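Local structure of terminal oxygenase component of carbazole 1,9a-dioxygenase (Sphingomonas, 3GKQ) at residues K55-R60 against Y100-G105; I68-L73 against T78-V83; P275-T280 against E320-L325; Y297-G302 against L325-F330. The protein serves as the terminal oxygenase of carbazole 1,9a-dioxygenase, probably passing electrons from its Rieske cluster to a mononuclear iron that activates dioxygen for dihydroxylation of the aromatic ring. One frame throughout, in Å; residues are numbered along the deposited sequence.

Interaction 1: residues K55-R60 against Y100-G105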
# COMPACT_ATOMS: atom_id res chain seq x y z
N LYS A 55 17.06 12.81 -3.03
CA LYS A 55 16.24 14.00 -3.23
C LYS A 55 17.12 15.23 -3.37
O LYS A 55 17.89 15.57 -2.47
CB LYS A 55 15.25 14.15 -2.07
CG LYS A 55 14.22 13.02 -2.02
CD LYS A 55 13.35 13.08 -0.78
CE LYS A 55 12.43 14.28 -0.78
NZ LYS A 55 11.59 14.34 0.45
N VAL A 56 16.99 15.91 -4.50
CA VAL A 56 17.80 17.09 -4.80
C VAL A 56 16.94 18.32 -5.09
O VAL A 56 15.82 18.20 -5.58
CB VAL A 56 18.71 16.80 -6.02
CG1 VAL A 56 19.62 17.98 -6.30
CG2 VAL A 56 19.52 15.53 -5.76
N LEU A 57 17.46 19.50 -4.76
CA LEU A 57 16.74 20.74 -5.01
C LEU A 57 17.57 21.58 -5.99
O LEU A 57 18.74 21.87 -5.74
CB LEU A 57 16.54 21.54 -3.72
CG LEU A 57 15.17 22.18 -3.47
CD1 LEU A 57 15.35 23.35 -2.50
CD2 LEU A 57 14.52 22.66 -4.76
N LEU A 58 16.95 21.96 -7.10
CA LEU A 58 17.63 22.75 -8.12
C LEU A 58 17.17 24.20 -8.11
O LEU A 58 16.05 24.51 -7.71
CB LEU A 58 17.35 22.17 -9.51
CG LEU A 58 17.55 20.67 -9.76
CD1 LEU A 58 17.06 20.33 -11.16
CD2 LEU A 58 19.01 20.31 -9.59
N ASN A 59 18.04 25.09 -8.57
CA ASN A 59 17.70 26.51 -8.67
C ASN A 59 18.68 27.18 -9.61
O ASN A 59 19.82 26.75 -9.75
CB ASN A 59 17.74 27.20 -7.30
CG ASN A 59 17.16 28.61 -7.35
OD1 ASN A 59 16.26 28.89 -8.14
ND2 ASN A 59 17.66 29.48 -6.48
N ARG A 60 18.20 28.22 -10.28
CA ARG A 60 19.02 28.96 -11.22
C ARG A 60 19.25 30.36 -10.64
O ARG A 60 18.30 31.11 -10.42
CB ARG A 60 18.32 29.04 -12.57
CG ARG A 60 19.01 29.91 -13.60
CD ARG A 60 18.46 29.61 -14.98
NE ARG A 60 19.49 28.95 -15.78
CZ ARG A 60 19.32 27.81 -16.44
NH1 ARG A 60 18.16 27.17 -16.42
NH2 ARG A 60 20.34 27.32 -17.13
N TYR A 100 21.30 28.24 3.86
CA TYR A 100 22.39 27.68 3.06
C TYR A 100 22.57 28.36 1.71
O TYR A 100 21.60 28.80 1.09
CB TYR A 100 22.13 26.19 2.79
CG TYR A 100 21.63 25.38 3.97
CD1 TYR A 100 20.28 25.37 4.31
CD2 TYR A 100 22.50 24.58 4.71
CE1 TYR A 100 19.81 24.58 5.37
CE2 TYR A 100 22.05 23.80 5.77
CZ TYR A 100 20.70 23.79 6.09
OH TYR A 100 20.26 23.00 7.13
N ARG A 101 23.81 28.42 1.24
CA ARG A 101 24.10 29.00 -0.07
C ARG A 101 23.90 27.93 -1.14
O ARG A 101 24.28 26.76 -0.94
CB ARG A 101 25.55 29.49 -0.15
CG ARG A 101 25.85 30.78 0.62
CD ARG A 101 27.30 31.21 0.38
NE ARG A 101 27.58 31.45 -1.04
CZ ARG A 101 27.36 32.60 -1.66
NH1 ARG A 101 26.87 33.64 -1.01
NH2 ARG A 101 27.64 32.72 -2.96
N TRP A 102 23.33 28.32 -2.27
CA TRP A 102 23.10 27.39 -3.37
C TRP A 102 24.39 26.89 -4.01
O TRP A 102 24.49 25.71 -4.35
CB TRP A 102 22.25 28.05 -4.47
CG TRP A 102 20.83 28.29 -4.10
CD1 TRP A 102 20.27 29.48 -3.72
CD2 TRP A 102 19.77 27.33 -4.10
NE1 TRP A 102 18.92 29.31 -3.48
CE2 TRP A 102 18.59 28.00 -3.70
CE3 TRP A 102 19.70 25.95 -4.39
CZ2 TRP A 102 17.35 27.35 -3.59
CZ3 TRP A 102 18.46 25.31 -4.28
CH2 TRP A 102 17.31 26.01 -3.88
N ASP A 103 25.38 27.77 -4.16
CA ASP A 103 26.62 27.37 -4.80
C ASP A 103 27.50 26.38 -4.05
O ASP A 103 28.17 25.57 -4.69
CB ASP A 103 27.44 28.60 -5.23
CG ASP A 103 27.85 29.49 -4.07
OD1 ASP A 103 27.55 29.17 -2.90
OD2 ASP A 103 28.49 30.53 -4.34
N ASN A 104 27.50 26.42 -2.73
CA ASN A 104 28.34 25.49 -1.97
C ASN A 104 27.63 24.78 -0.82
O ASN A 104 28.26 24.06 -0.05
CB ASN A 104 29.59 26.20 -1.44
CG ASN A 104 29.26 27.37 -0.52
OD1 ASN A 104 28.16 27.45 0.04
ND2 ASN A 104 30.21 28.28 -0.36
N GLY A 105 26.32 25.00 -0.70
CA GLY A 105 25.55 24.36 0.37
C GLY A 105 25.91 24.74 1.80
O GLY A 105 25.32 24.20 2.74

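Interaction 2: residues I68-L73 against T78-V83. With FES (Fe2/s2 (inorganic) cluster), chain H.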
# COMPACT_ATOMS: atom_id res chain seq x y z
N ILE A 68 21.50 21.13 -4.66
CA ILE A 68 21.83 20.79 -3.28
C ILE A 68 20.90 19.68 -2.78
O ILE A 68 19.82 19.47 -3.33
CB ILE A 68 21.65 22.01 -2.34
CG1 ILE A 68 20.20 22.49 -2.41
CG2 ILE A 68 22.62 23.13 -2.71
CD1 ILE A 68 19.85 23.63 -1.45
N ALA A 69 21.33 18.98 -1.73
CA ALA A 69 20.52 17.93 -1.14
C ALA A 69 19.24 18.61 -0.63
O ALA A 69 19.30 19.65 0.03
CB ALA A 69 21.27 17.28 0.02
N ASP A 70 18.09 18.01 -0.93
CA ASP A 70 16.80 18.57 -0.53
C ASP A 70 16.38 18.11 0.87
O ASP A 70 15.30 17.54 1.05
CB ASP A 70 15.74 18.18 -1.57
CG ASP A 70 14.45 18.98 -1.44
OD1 ASP A 70 14.41 19.94 -0.64
OD2 ASP A 70 13.48 18.65 -2.16
N ARG A 71 17.23 18.38 1.85
CA ARG A 71 16.94 18.01 3.23
C ARG A 71 17.76 18.86 4.20
O ARG A 71 18.98 18.96 4.07
CB ARG A 71 17.26 16.54 3.48
CG ARG A 71 16.91 16.08 4.88
CD ARG A 71 16.96 14.56 5.01
NE ARG A 71 18.33 14.05 5.00
CZ ARG A 71 18.64 12.76 4.97
NH1 ARG A 71 17.68 11.84 4.94
NH2 ARG A 71 19.92 12.38 4.98
N CYS A 72 17.08 19.46 5.17
CA CYS A 72 17.74 20.30 6.15
C CYS A 72 18.57 19.44 7.12
O CYS A 72 18.15 18.37 7.53
CB CYS A 72 16.70 21.12 6.94
SG CYS A 72 17.37 22.36 8.09
N LEU A 73 19.75 19.94 7.46
CA LEU A 73 20.65 19.23 8.37
C LEU A 73 20.16 19.22 9.81
O LEU A 73 20.58 18.37 10.60
CB LEU A 73 22.03 19.88 8.33
CG LEU A 73 22.76 19.88 6.99
CD1 LEU A 73 24.07 20.64 7.13
CD2 LEU A 73 23.00 18.44 6.55
N THR A 78 12.20 18.27 4.50
CA THR A 78 12.46 18.47 3.09
C THR A 78 12.33 19.98 2.82
O THR A 78 11.27 20.56 3.01
CB THR A 78 11.43 17.70 2.24
OG1 THR A 78 11.58 16.29 2.49
CG2 THR A 78 11.63 17.98 0.76
N LEU A 79 13.43 20.60 2.40
CA LEU A 79 13.43 22.05 2.15
C LEU A 79 12.35 22.48 1.16
O LEU A 79 11.63 23.45 1.41
CB LEU A 79 14.80 22.49 1.63
CG LEU A 79 15.98 22.32 2.59
CD1 LEU A 79 17.29 22.55 1.84
CD2 LEU A 79 15.84 23.28 3.75
N SER A 80 12.22 21.74 0.06
CA SER A 80 11.24 22.06 -0.98
C SER A 80 9.78 21.95 -0.56
O SER A 80 8.89 22.29 -1.34
CB SER A 80 11.48 21.19 -2.22
OG SER A 80 11.24 19.81 -1.96
N ASP A 81 9.51 21.48 0.66
CA ASP A 81 8.12 21.40 1.12
C ASP A 81 7.56 22.83 1.26
O ASP A 81 6.34 23.02 1.24
CB ASP A 81 8.03 20.67 2.47
CG ASP A 81 8.02 19.15 2.32
OD1 ASP A 81 8.08 18.65 1.18
OD2 ASP A 81 7.95 18.45 3.36
N LYS A 82 8.45 23.80 1.42
CA LYS A 82 8.05 25.21 1.52
C LYS A 82 9.27 26.09 1.28
O LYS A 82 9.93 26.53 2.22
CB LYS A 82 7.45 25.52 2.90
CG LYS A 82 6.82 26.92 2.96
CD LYS A 82 6.09 27.17 4.27
CE LYS A 82 5.27 28.46 4.19
NZ LYS A 82 6.10 29.65 3.79
N VAL A 83 9.56 26.33 0.01
CA VAL A 83 10.71 27.12 -0.39
C VAL A 83 10.63 28.57 0.10
O VAL A 83 9.65 29.26 -0.14
CB VAL A 83 10.88 27.13 -1.93
CG1 VAL A 83 12.11 27.94 -2.31
CG2 VAL A 83 11.01 25.70 -2.44
FE1 FES H . 15.42 23.09 8.98
FE2 FES H . 15.23 23.32 11.73
S1 FES H . 16.05 24.85 10.35
S2 FES H . 14.52 21.59 10.35

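Interaction 3: residues P275-T280 against E320-L325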
# COMPACT_ATOMS: atom_id res chain seq x y z
N PRO A 275 19.16 6.32 -38.01
CA PRO A 275 18.36 7.53 -37.78
C PRO A 275 16.96 7.14 -37.32
O PRO A 275 16.52 6.02 -37.57
CB PRO A 275 18.35 8.18 -39.16
CG PRO A 275 18.21 6.98 -40.05
CD PRO A 275 19.20 5.99 -39.45
N PHE A 276 16.27 8.05 -36.65
CA PHE A 276 14.93 7.76 -36.16
C PHE A 276 14.37 9.00 -35.46
O PHE A 276 15.12 9.73 -34.82
CB PHE A 276 14.99 6.58 -35.18
CG PHE A 276 13.64 5.98 -34.86
CD1 PHE A 276 12.85 6.53 -33.86
CD2 PHE A 276 13.15 4.92 -35.61
CE1 PHE A 276 11.57 6.03 -33.61
CE2 PHE A 276 11.87 4.41 -35.37
CZ PHE A 276 11.08 4.97 -34.38
N PRO A 277 13.06 9.25 -35.58
CA PRO A 277 12.03 8.49 -36.31
C PRO A 277 11.97 8.84 -37.80
O PRO A 277 10.98 8.54 -38.48
CB PRO A 277 10.76 8.89 -35.58
CG PRO A 277 11.01 10.34 -35.32
CD PRO A 277 12.45 10.36 -34.83
N ASP A 278 13.02 9.48 -38.29
CA ASP A 278 13.09 9.88 -39.69
C ASP A 278 14.55 9.90 -40.09
O ASP A 278 15.43 10.09 -39.25
CB ASP A 278 12.46 11.26 -39.88
CG ASP A 278 12.42 11.69 -41.34
OD1 ASP A 278 13.44 12.20 -41.85
OD2 ASP A 278 11.36 11.51 -41.97
N PRO A 279 14.84 9.67 -41.38
CA PRO A 279 16.23 9.67 -41.86
C PRO A 279 16.98 10.96 -41.53
O PRO A 279 18.21 10.98 -41.53
CB PRO A 279 16.07 9.46 -43.36
CG PRO A 279 14.87 8.57 -43.44
CD PRO A 279 13.92 9.23 -42.45
N THR A 280 16.25 12.03 -41.23
CA THR A 280 16.87 13.31 -40.91
C THR A 280 16.98 13.55 -39.41
O THR A 280 17.37 14.64 -38.98
CB THR A 280 16.08 14.49 -41.51
OG1 THR A 280 14.79 14.54 -40.90
CG2 THR A 280 15.93 14.31 -43.03
N GLU A 320 5.15 20.36 -33.54
CA GLU A 320 3.99 20.12 -34.38
C GLU A 320 3.82 18.74 -35.00
O GLU A 320 2.70 18.35 -35.32
CB GLU A 320 3.97 21.18 -35.48
CG GLU A 320 3.58 22.57 -34.99
CD GLU A 320 4.16 23.68 -35.86
OE1 GLU A 320 4.21 23.50 -37.10
OE2 GLU A 320 4.55 24.73 -35.31
N LYS A 321 4.91 17.99 -35.15
CA LYS A 321 4.79 16.68 -35.78
C LYS A 321 5.33 15.47 -35.01
O LYS A 321 4.57 14.58 -34.62
CB LYS A 321 5.46 16.73 -37.16
CG LYS A 321 5.37 15.44 -37.96
CD LYS A 321 6.05 15.61 -39.32
CE LYS A 321 5.85 14.39 -40.21
NZ LYS A 321 6.46 14.60 -41.57
N TRP A 322 6.64 15.46 -34.80
CA TRP A 322 7.31 14.34 -34.14
C TRP A 322 6.89 13.95 -32.73
O TRP A 322 6.93 12.76 -32.39
CB TRP A 322 8.81 14.58 -34.21
CG TRP A 322 9.26 14.77 -35.63
CD1 TRP A 322 9.88 15.86 -36.16
CD2 TRP A 322 9.09 13.83 -36.70
NE1 TRP A 322 10.10 15.67 -37.50
CE2 TRP A 322 9.63 14.43 -37.86
CE3 TRP A 322 8.54 12.55 -36.80
CZ2 TRP A 322 9.63 13.80 -39.11
CZ3 TRP A 322 8.54 11.91 -38.05
CH2 TRP A 322 9.08 12.54 -39.18
N VAL A 323 6.49 14.91 -31.91
CA VAL A 323 6.08 14.58 -30.55
C VAL A 323 4.90 13.60 -30.53
O VAL A 323 4.97 12.56 -29.88
CB VAL A 323 5.71 15.85 -29.74
CG1 VAL A 323 4.94 15.47 -28.48
CG2 VAL A 323 6.97 16.61 -29.36
N GLU A 324 3.84 13.92 -31.27
CA GLU A 324 2.66 13.05 -31.29
C GLU A 324 2.76 11.85 -32.23
O GLU A 324 2.19 10.80 -31.96
CB GLU A 324 1.41 13.85 -31.66
CG GLU A 324 0.97 14.87 -30.62
CD GLU A 324 0.81 14.28 -29.23
OE1 GLU A 324 0.39 13.10 -29.11
OE2 GLU A 324 1.08 14.99 -28.24
N LEU A 325 3.48 12.01 -33.34
CA LEU A 325 3.61 10.93 -34.32
C LEU A 325 4.60 9.84 -33.91
O LEU A 325 4.37 8.66 -34.17
CB LEU A 325 4.05 11.51 -35.67
CG LEU A 325 3.46 10.96 -36.98
CD1 LEU A 325 4.55 11.01 -38.05
CD2 LEU A 325 2.95 9.54 -36.82

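Interaction 4: residues Y297-G302 against L325-F330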
# COMPACT_ATOMS: atom_id res chain seq x y z
N TYR A 297 11.78 8.56 -18.07
CA TYR A 297 12.01 8.22 -19.47
C TYR A 297 12.16 9.54 -20.23
O TYR A 297 11.19 10.27 -20.44
CB TYR A 297 10.83 7.40 -19.99
CG TYR A 297 10.85 7.10 -21.48
CD1 TYR A 297 12.04 6.76 -22.13
CD2 TYR A 297 9.67 7.12 -22.23
CE1 TYR A 297 12.05 6.44 -23.48
CE2 TYR A 297 9.67 6.80 -23.59
CZ TYR A 297 10.87 6.46 -24.21
OH TYR A 297 10.88 6.12 -25.54
N LEU A 298 13.40 9.84 -20.62
CA LEU A 298 13.74 11.07 -21.33
C LEU A 298 13.94 10.75 -22.82
O LEU A 298 14.80 9.94 -23.17
CB LEU A 298 15.04 11.64 -20.76
CG LEU A 298 15.27 13.14 -20.57
CD1 LEU A 298 16.74 13.43 -20.88
CD2 LEU A 298 14.38 13.97 -21.47
N GLN A 299 13.16 11.40 -23.68
CA GLN A 299 13.25 11.18 -25.12
C GLN A 299 13.76 12.43 -25.82
O GLN A 299 13.09 13.46 -25.81
CB GLN A 299 11.87 10.86 -25.69
CG GLN A 299 11.23 9.60 -25.16
CD GLN A 299 9.76 9.53 -25.51
OE1 GLN A 299 8.94 10.24 -24.94
NE2 GLN A 299 9.43 8.66 -26.46
N MET A 300 14.95 12.35 -26.42
CA MET A 300 15.52 13.49 -27.12
C MET A 300 15.64 13.21 -28.61
O MET A 300 16.00 12.10 -29.02
CB MET A 300 16.92 13.82 -26.58
CG MET A 300 17.05 13.89 -25.06
SD MET A 300 15.90 15.02 -24.29
CE MET A 300 16.57 16.61 -24.82
N LEU A 301 15.33 14.22 -29.42
CA LEU A 301 15.45 14.10 -30.87
C LEU A 301 16.46 15.14 -31.32
O LEU A 301 16.38 16.31 -30.94
CB LEU A 301 14.10 14.35 -31.56
CG LEU A 301 13.03 13.26 -31.41
CD1 LEU A 301 11.86 13.59 -32.31
CD2 LEU A 301 13.61 11.89 -31.77
N GLY A 302 17.43 14.71 -32.11
CA GLY A 302 18.44 15.64 -32.57
C GLY A 302 18.51 15.73 -34.08
O GLY A 302 18.21 14.76 -34.78
N LEU A 325 3.48 12.01 -33.34
CA LEU A 325 3.61 10.93 -34.32
C LEU A 325 4.60 9.84 -33.91
O LEU A 325 4.37 8.66 -34.17
CB LEU A 325 4.05 11.51 -35.67
CG LEU A 325 3.46 10.96 -36.98
CD1 LEU A 325 4.55 11.01 -38.05
CD2 LEU A 325 2.95 9.54 -36.82
N ALA A 326 5.71 10.24 -33.29
CA ALA A 326 6.73 9.27 -32.91
C ALA A 326 6.94 9.10 -31.40
O ALA A 326 6.71 8.02 -30.86
CB ALA A 326 8.06 9.65 -33.57
N LEU A 327 7.39 10.16 -30.73
CA LEU A 327 7.64 10.09 -29.30
C LEU A 327 6.49 9.44 -28.53
O LEU A 327 6.73 8.68 -27.59
CB LEU A 327 7.96 11.48 -28.74
CG LEU A 327 9.17 12.16 -29.40
CD1 LEU A 327 9.61 13.35 -28.55
CD2 LEU A 327 10.31 11.17 -29.55
N ASN A 328 5.26 9.74 -28.92
CA ASN A 328 4.10 9.14 -28.28
C ASN A 328 3.51 8.07 -29.19
O ASN A 328 3.27 6.93 -28.77
CB ASN A 328 3.02 10.19 -27.97
CG ASN A 328 3.50 11.27 -27.01
OD1 ASN A 328 4.47 11.08 -26.28
ND2 ASN A 328 2.80 12.40 -27.00
N GLY A 329 3.30 8.43 -30.46
CA GLY A 329 2.72 7.52 -31.43
C GLY A 329 3.47 6.21 -31.63
O GLY A 329 2.86 5.19 -31.96
N PHE A 330 4.78 6.24 -31.44
CA PHE A 330 5.60 5.05 -31.61
C PHE A 330 6.06 4.45 -30.27
O PHE A 330 5.94 3.25 -30.05
CB PHE A 330 6.83 5.38 -32.45
CG PHE A 330 7.66 4.18 -32.82
CD1 PHE A 330 7.33 3.41 -33.93
CD2 PHE A 330 8.78 3.84 -32.08
CE1 PHE A 330 8.10 2.30 -34.29
CE2 PHE A 330 9.57 2.74 -32.42
CZ PHE A 330 9.22 1.97 -33.54

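Interaction 1: residues K55-R60 against Y100-G105
Asn59 lies across the indole of Trp102, in a contact that joins two small antiparallel sheets of the Rieske [2Fe-2S] domain. Asn59 belongs to strand 54-61, the middle strand of one sheet; Trp102 comes directly after strand 98-101, the middle strand of the other. The CB of Asn59 stands over the six-membered ring, 3.4 Å from the centroid and only 4° off the normal, a clear CH-pi contact. CG then lies over the CE2-CZ2 bond, 4.0 Å from CE2 of Trp102. With CG anti to the backbone N (chi1 -170°), the chain runs on over the pyrrole half, where ND2 rides above the plane and comes 3.3 Å from NE1 of Trp102. Both nitrogens are donors, and their approach is therefore packing rather than a hydrogen bond. The amide is tilted steeply against the ring and does not stack flat on it. Around the far end of the indole, CD1 of Leu57 meets CH2 of Trp102 obliquely at 3.6 Å, while the carbonyl O of Leu57 lies at the ring edge in plane. Ile68 and Ile91 of the two sheets also touch the tryptophan. Were Trp102 an alanine, the sheets would probably be left with a gap between them, and Asn59 CB and Leu57 CD1 would lose the surface they rest on. On either side of Trp102 in the sequence, Arg101, which also reaches Glu245 of a neighbouring subunit, and Asp103 pair side-on, the bond from NH2 of Arg101 to OD2 of Asp103 measuring 2.7 Å.

Interaction 2: residues I68-L73 against T78-V83
The flat carboxylate of Asp70 faces Ser80 with both oxygens and carries the methyl CG2 of Thr78 above its plane, 3.5 Å from OD2 of Asp70. This is the cluster-binding region of the Rieske domain, where the loop that follows strand 64-69 supplies Cys72 and then folds back through a short 3-10 turn at 79-81. Each oxygen of Asp70 uses its syn lone pair. OD1 accepts the backbone N of Ser80 at 2.9 Å (157° at the hydrogen), and OD2 takes the hydroxyl OG of Ser80 at a short 2.5 Å. The serine can offer both donors to one carboxylate because its OG stands between its own N and carbonyl carbon (chi1 66°), in the crowded position beside the amide. Two bonds to a single residue fix the rotation of the carboxylate, and Asp70 itself is the centre of an inverse gamma turn that bends the chain toward the cluster.

Leu79 fills the hollow of that bend. Its CD2 packs 3.9 Å from CB of Cys72, while CD1 lies 4.0 Å from the carbonyl O of Ala69 and near CD1 of Ile68. Thr78 turns its hydroxyl elsewhere, to NZ of Lys55. The outer surface meets a neighbouring subunit, whose Ser340 bonds to Asp81 and to the backbone N of Thr78. Cys72 and Cys93 share one iron of the cluster; His74 and His96 also bind the cluster, as the two histidines at the other iron do in Rieske proteins. The leucine thus backs the ligand whose SG binds iron FE1 of the cluster at 2.3 Å.

Interaction 3: residues P275-T280 against E320-L325
Pro277 and Asp278 come together on the six-membered half of the Trp322 indole. CG of Pro277 approaches CE3 of Trp322 at 3.6 Å, and CB of Asp278 meets CH2 of Trp322 at 3.7 Å, both obliquely. The aspartate carboxylate is turned 54° from the ring plane. One shell out, the polar end of Asp278 is tied down on both oxygens. OD1 accepts the backbone N of Thr280 at 2.9 Å in an Asx turn, and it also receives the hydroxyl OG1 of Thr280 from above the carboxylate plane. OD2 forms a salt bridge with Lys257 and a hydrogen bond with Asn199. Without the carboxylate, as with an alanine here, Lys257 would probably lose its mate and the loop, its Asx turn undone, could shift against Trp322. Cis peptides precede both Pro275 and Pro277, giving the loop its sharp course, and on the helix side CD of Lys321 lies over one face of the indole. Within the catalytic domain, of the Bet v 1-like clan, the contact pins the loop between antiparallel strands 270-274 and 282-289 to helix 308-328, with Leu195 of helix 194-198 packing against Pro277 and Leu325.

Interaction 4: residues Y297-G302 against L325-F330
The carbonyl O of Leu327 is gripped by the side-chain amide of Gln299, whose NE2 donates at 2.9 Å along an almost straight N-H (167°), and more weakly by NH2 of Arg168. The donor sits in the carbonyl plane on a lone pair, and the oxygen lies close to the plane of the Gln299 amide. OE1 of Gln299 in turn accepts from NE2 of Gln166 and from NH2 of Arg168. With donors on OE1 and an acceptor at NE2, the amide has little freedom to flip. The side chain reaches the helix because CG stands anti to the carbonyl carbon (chi1 -62°) and the rest is extended; on the way CG crosses one face of the Tyr297 ring.

Gln299 and Leu301 lie on strand 294-304 of the seven-stranded antiparallel sheet, and helix 308-328 packs against it, as expected of the helix-grip fold in Bet v 1-like catalytic domains. Further along the strand, at Leu301, the contact turns apolar. Leu301 and Leu327 reach toward each other tip to tip, CG of Leu301 lying 3.9 Å from CD2 of Leu327. Gln283 on strand 282-289 and Phe318 of the same helix close in around both leucines. The helix runs through a wider pi-type turn at 325-328; beyond it Phe330 N bonds to Ala326 O at 2.7 Å, with the i to i-4 spacing. The ring of Phe330 stacks on His190, a ligand of the mononuclear iron, whose ion lies about 9 Å from the side chain of Gln299.

In the fold
The four contacts form two pairs, one in each domain. Interactions 1 and 2 have centres 9 Å apart and share the sheet of strands 54-61 and 64-69, with Leu57 N probably hydrogen-bonded to Ile68 O at 2.8 Å; interaction 2 holds a cluster ligand, and Leu57 of interaction 1 lies about 11 Å from the cluster. Interactions 3 and 4, with centres 8 Å apart, share Leu325 and helix 308-328, and CZ of Phe276 touches CE2 of Phe330 at 3.3 Å. Pro277 of interaction 3 is about 11 Å from the mononuclear iron. The centres of interactions 1 and 3 are 36 Å apart, the two pairs lying in different domains.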